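Local structure of ABC transporter periplasmic-binding protein YtfQ (Mycobacterium smegmatis, 6HBM) at residues G185-S190 with A211-M216. The protein probably serves as the sugar-binding component of an ABC importer, and here holds arabinofuranose between its two lobes. Residues are numbered along the deposited sequence; the frame is centred on the assembly and turned at random.
Sequences GDFTRS and AQNDDM. With AHR (alpha-L-arabinofuranose), chain J.
Gly-185 opens the contact with its carbonyl oxygen 3.7 Å from Met-216 SD, where the turn after strand 177-184 passes the first turn of helix 214-226. That same oxygen accepts from Thr-188 OG1. Phe-187 sets its ring beside the sugar, with arabinofuranose C2 over one face, displaced from the ring centre, while Met-216 CE lies at the edge, 3.9 Å from CD1. The sulfur of Met-216 approaches the ring obliquely, a Met-aromatic contact. Against CD1 rests Asn-213 CG, the amide plane turned 44° from the ring. Thr-188 is the N-cap of helix 189-202, its OG1 also bonded to Gly-191 N; its carbonyl oxygen receives a CA-H...O contact from Met-216 CA. Arg-189 runs its extended chain past Asp-215 O and brings NH1 to Asp-215 OD2 in a salt bridge of 3.2 Å, the two planes 75° apart. The other oxygen, OD1, accepts from Gly-30 N, so both carboxylate oxygens have partners. Asn-213 works at both ends of its amide: OD1 caps helix 214-226 by accepting from Met-216 N, and ND2 gives a nearly straight bond (167°) of 2.8 Å to sugar O2. As in periplasmic binding proteins of this fold, neighbouring strand-to-helix turns line the ligand cleft. Here the capping bond at OD1 probably helps fix the amide's rotation and thereby aims ND2 at O2, joining helix capping to sugar recognition.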
ATOM      1  N   GLY A 185      -2.985 -10.503   8.262  1.00 76.43           N
ATOM      2  CA  GLY A 185      -1.576 -10.877   8.323  1.00 75.88           C
ATOM      3  C   GLY A 185      -0.656  -9.686   8.521  1.00 78.64           C
ATOM      4  O   GLY A 185       0.538  -9.800   8.262  1.00 79.26           O
ATOM      5  N   ASP A 186      -1.196  -8.525   8.945  1.00 73.68           N
ATOM      6  CA  ASP A 186      -0.455  -7.306   9.273  1.00 73.61           C
ATOM      7  C   ASP A 186       0.574  -6.763   8.198  1.00 74.33           C
ATOM      8  O   ASP A 186       1.430  -5.935   8.555  1.00 73.77           O
ATOM      9  CB  ASP A 186       0.259  -7.508  10.628  1.00 76.19           C
ATOM     10  CG  ASP A 186       0.099  -6.332  11.575  1.00 94.09           C
ATOM     11  OD1 ASP A 186       0.767  -5.284  11.351  1.00 93.95           O
ATOM     12  OD2 ASP A 186      -0.697  -6.452  12.534  1.00104.30           O
ATOM     13  N   PHE A 187       0.426  -7.140   6.900  1.00 67.10           N
ATOM     14  CA  PHE A 187       1.328  -6.727   5.808  1.00 65.14           C
ATOM     15  C   PHE A 187       2.779  -7.156   6.046  1.00 70.70           C
ATOM     16  O   PHE A 187       3.687  -6.381   5.779  1.00 71.39           O
ATOM     17  CB  PHE A 187       1.273  -5.209   5.519  1.00 65.87           C
ATOM     18  CG  PHE A 187       0.028  -4.611   4.911  1.00 65.86           C
ATOM     19  CD1 PHE A 187      -0.657  -5.271   3.902  1.00 67.25           C
ATOM     20  CD2 PHE A 187      -0.340  -3.305   5.203  1.00 65.99           C
ATOM     21  CE1 PHE A 187      -1.740  -4.677   3.273  1.00 67.33           C
ATOM     22  CE2 PHE A 187      -1.430  -2.716   4.581  1.00 68.02           C
ATOM     23  CZ  PHE A 187      -2.121  -3.403   3.616  1.00 66.19           C
ATOM     24  N   THR A 188       3.008  -8.377   6.533  1.00 67.78           N
ATOM     25  CA  THR A 188       4.365  -8.863   6.778  1.00 67.90           C
ATOM     26  C   THR A 188       4.538 -10.225   6.166  1.00 72.50           C
ATOM     27  O   THR A 188       3.563 -10.880   5.822  1.00 71.25           O
ATOM     28  CB  THR A 188       4.673  -8.908   8.276  1.00 77.61           C
ATOM     29  OG1 THR A 188       3.662  -9.649   8.944  1.00 79.31           O
ATOM     30  CG2 THR A 188       4.787  -7.537   8.884  1.00 76.27           C
ATOM     31  N   ARG A 189       5.782 -10.661   6.043  1.00 70.49           N
ATOM     32  CA  ARG A 189       6.091 -11.980   5.503  1.00 70.50           C
ATOM     33  C   ARG A 189       5.787 -12.989   6.617  1.00 73.74           C
ATOM     34  O   ARG A 189       5.238 -14.057   6.336  1.00 73.13           O
ATOM     35  CB  ARG A 189       7.568 -12.064   5.042  1.00 72.42           C
ATOM     36  CG  ARG A 189       7.812 -12.047   3.523  1.00 86.56           C
ATOM     37  CD  ARG A 189       9.244 -12.497   3.228  1.00104.38           C
ATOM     38  NE  ARG A 189       9.753 -12.116   1.906  1.00118.27           N
ATOM     39  CZ  ARG A 189      10.161 -10.896   1.554  1.00131.14           C
ATOM     40  NH1 ARG A 189      10.080  -9.880   2.413  1.00120.91           N
ATOM     41  NH2 ARG A 189      10.629 -10.673   0.330  1.00111.81           N
ATOM     42  N   SER A 190       6.127 -12.641   7.884  1.00 69.98           N
ATOM     43  CA  SER A 190       5.864 -13.501   9.044  1.00 70.12           C
ATOM     44  C   SER A 190       4.387 -13.877   9.111  1.00 74.98           C
ATOM     45  O   SER A 190       4.042 -15.062   9.060  1.00 74.23           O
ATOM     46  CB  SER A 190       6.278 -12.806  10.343  1.00 74.63           C
ATOM     47  OG  SER A 190       5.714 -13.427  11.494  1.00 86.54           O
ATOM     48  N   ALA A 211      -3.257 -11.799  -1.942  1.00 65.46           N
ATOM     49  CA  ALA A 211      -2.461 -11.146  -0.909  1.00 65.31           C
ATOM     50  C   ALA A 211      -2.530  -9.651  -1.091  1.00 67.96           C
ATOM     51  O   ALA A 211      -2.127  -9.149  -2.137  1.00 67.30           O
ATOM     52  CB  ALA A 211      -1.023 -11.629  -0.974  1.00 66.18           C
ATOM     53  N   GLN A 212      -3.025  -8.923  -0.068  1.00 64.23           N
ATOM     54  CA  GLN A 212      -3.167  -7.454  -0.138  1.00 63.82           C
ATOM     55  C   GLN A 212      -1.813  -6.681  -0.183  1.00 68.04           C
ATOM     56  O   GLN A 212      -1.808  -5.457  -0.320  1.00 68.00           O
ATOM     57  CB  GLN A 212      -4.084  -6.922   0.980  1.00 64.35           C
ATOM     58  CG  GLN A 212      -5.554  -7.213   0.717  1.00 68.43           C
ATOM     59  CD  GLN A 212      -6.408  -6.846   1.897  1.00 94.66           C
ATOM     60  OE1 GLN A 212      -5.970  -6.155   2.820  1.00 88.66           O
ATOM     61  NE2 GLN A 212      -7.643  -7.324   1.918  1.00 93.68           N
ATOM     62  N   ASN A 213      -0.681  -7.378  -0.135  1.00 63.37           N
ATOM     63  CA  ASN A 213       0.619  -6.757  -0.313  1.00 62.62           C
ATOM     64  C   ASN A 213       1.536  -7.904  -0.608  1.00 67.60           C
ATOM     65  O   ASN A 213       1.516  -8.893   0.127  1.00 67.58           O
ATOM     66  CB  ASN A 213       1.002  -5.877   0.894  1.00 60.97           C
ATOM     67  CG  ASN A 213       1.899  -6.426   1.981  1.00 63.70           C
ATOM     68  OD1 ASN A 213       1.740  -7.537   2.498  1.00 48.54           O
ATOM     69  ND2 ASN A 213       2.838  -5.621   2.408  1.00 51.44           N
ATOM     70  N   ASP A 214       2.214  -7.878  -1.749  1.00 64.96           N
ATOM     71  CA  ASP A 214       3.017  -9.034  -2.152  1.00 65.81           C
ATOM     72  C   ASP A 214       3.846  -9.647  -1.011  1.00 67.44           C
ATOM     73  O   ASP A 214       3.991 -10.855  -1.001  1.00 64.95           O
ATOM     74  CB  ASP A 214       3.883  -8.724  -3.378  1.00 69.18           C
ATOM     75  CG  ASP A 214       4.790  -7.527  -3.249  1.00 92.58           C
ATOM     76  OD1 ASP A 214       4.913  -6.988  -2.121  1.00 95.62           O
ATOM     77  OD2 ASP A 214       5.377  -7.119  -4.274  1.00104.13           O
ATOM     78  N   ASP A 215       4.320  -8.839  -0.036  1.00 65.23           N
ATOM     79  CA  ASP A 215       5.073  -9.320   1.141  1.00 65.55           C
ATOM     80  C   ASP A 215       4.373 -10.474   1.867  1.00 68.25           C
ATOM     81  O   ASP A 215       5.027 -11.482   2.169  1.00 68.57           O
ATOM     82  CB  ASP A 215       5.377  -8.179   2.144  1.00 67.67           C
ATOM     83  CG  ASP A 215       6.801  -7.663   2.086  1.00 75.52           C
ATOM     84  OD1 ASP A 215       7.124  -6.917   1.119  1.00 76.80           O
ATOM     85  OD2 ASP A 215       7.587  -7.972   3.030  1.00 77.40           O
ATOM     86  N   MET A 216       3.058 -10.345   2.132  1.00 62.62           N
ATOM     87  CA  MET A 216       2.297 -11.453   2.737  1.00 61.40           C
ATOM     88  C   MET A 216       2.236 -12.642   1.754  1.00 61.68           C
ATOM     89  O   MET A 216       2.406 -13.781   2.186  1.00 61.93           O
ATOM     90  CB  MET A 216       0.880 -11.025   3.143  1.00 63.81           C
ATOM     91  CG  MET A 216       0.844 -10.160   4.403  1.00 67.39           C
ATOM     92  SD  MET A 216      -0.742  -9.342   4.820  1.00 71.20           S
ATOM     93  CE  MET A 216      -1.444  -8.999   3.161  1.00 67.35           C
TER
HETATM   94  O5  AHR J 408      -0.082   1.978   2.742  0.90 27.11           O
HETATM   95  C5  AHR J 408       0.327   1.208   1.626  0.90 21.69           C
HETATM   96  C4  AHR J 408       0.642  -0.173   2.115  0.90 21.64           C
HETATM   97  O4  AHR J 408       1.545  -0.088   3.253  0.90 22.75           O
HETATM   98  C3  AHR J 408       1.360  -1.085   1.134  0.90 21.93           C
HETATM   99  O3  AHR J 408       0.534  -1.689   0.150  0.90 20.81           O
HETATM  100  C2  AHR J 408       1.952  -2.102   2.096  0.90 22.90           C
HETATM  101  O2  AHR J 408       2.868  -2.984   1.458  0.90 21.83           O
HETATM  102  C1  AHR J 408       2.507  -1.159   3.171  0.90 24.16           C
HETATM  103  O1  AHR J 408       2.728  -1.784   4.460  0.90 23.74           O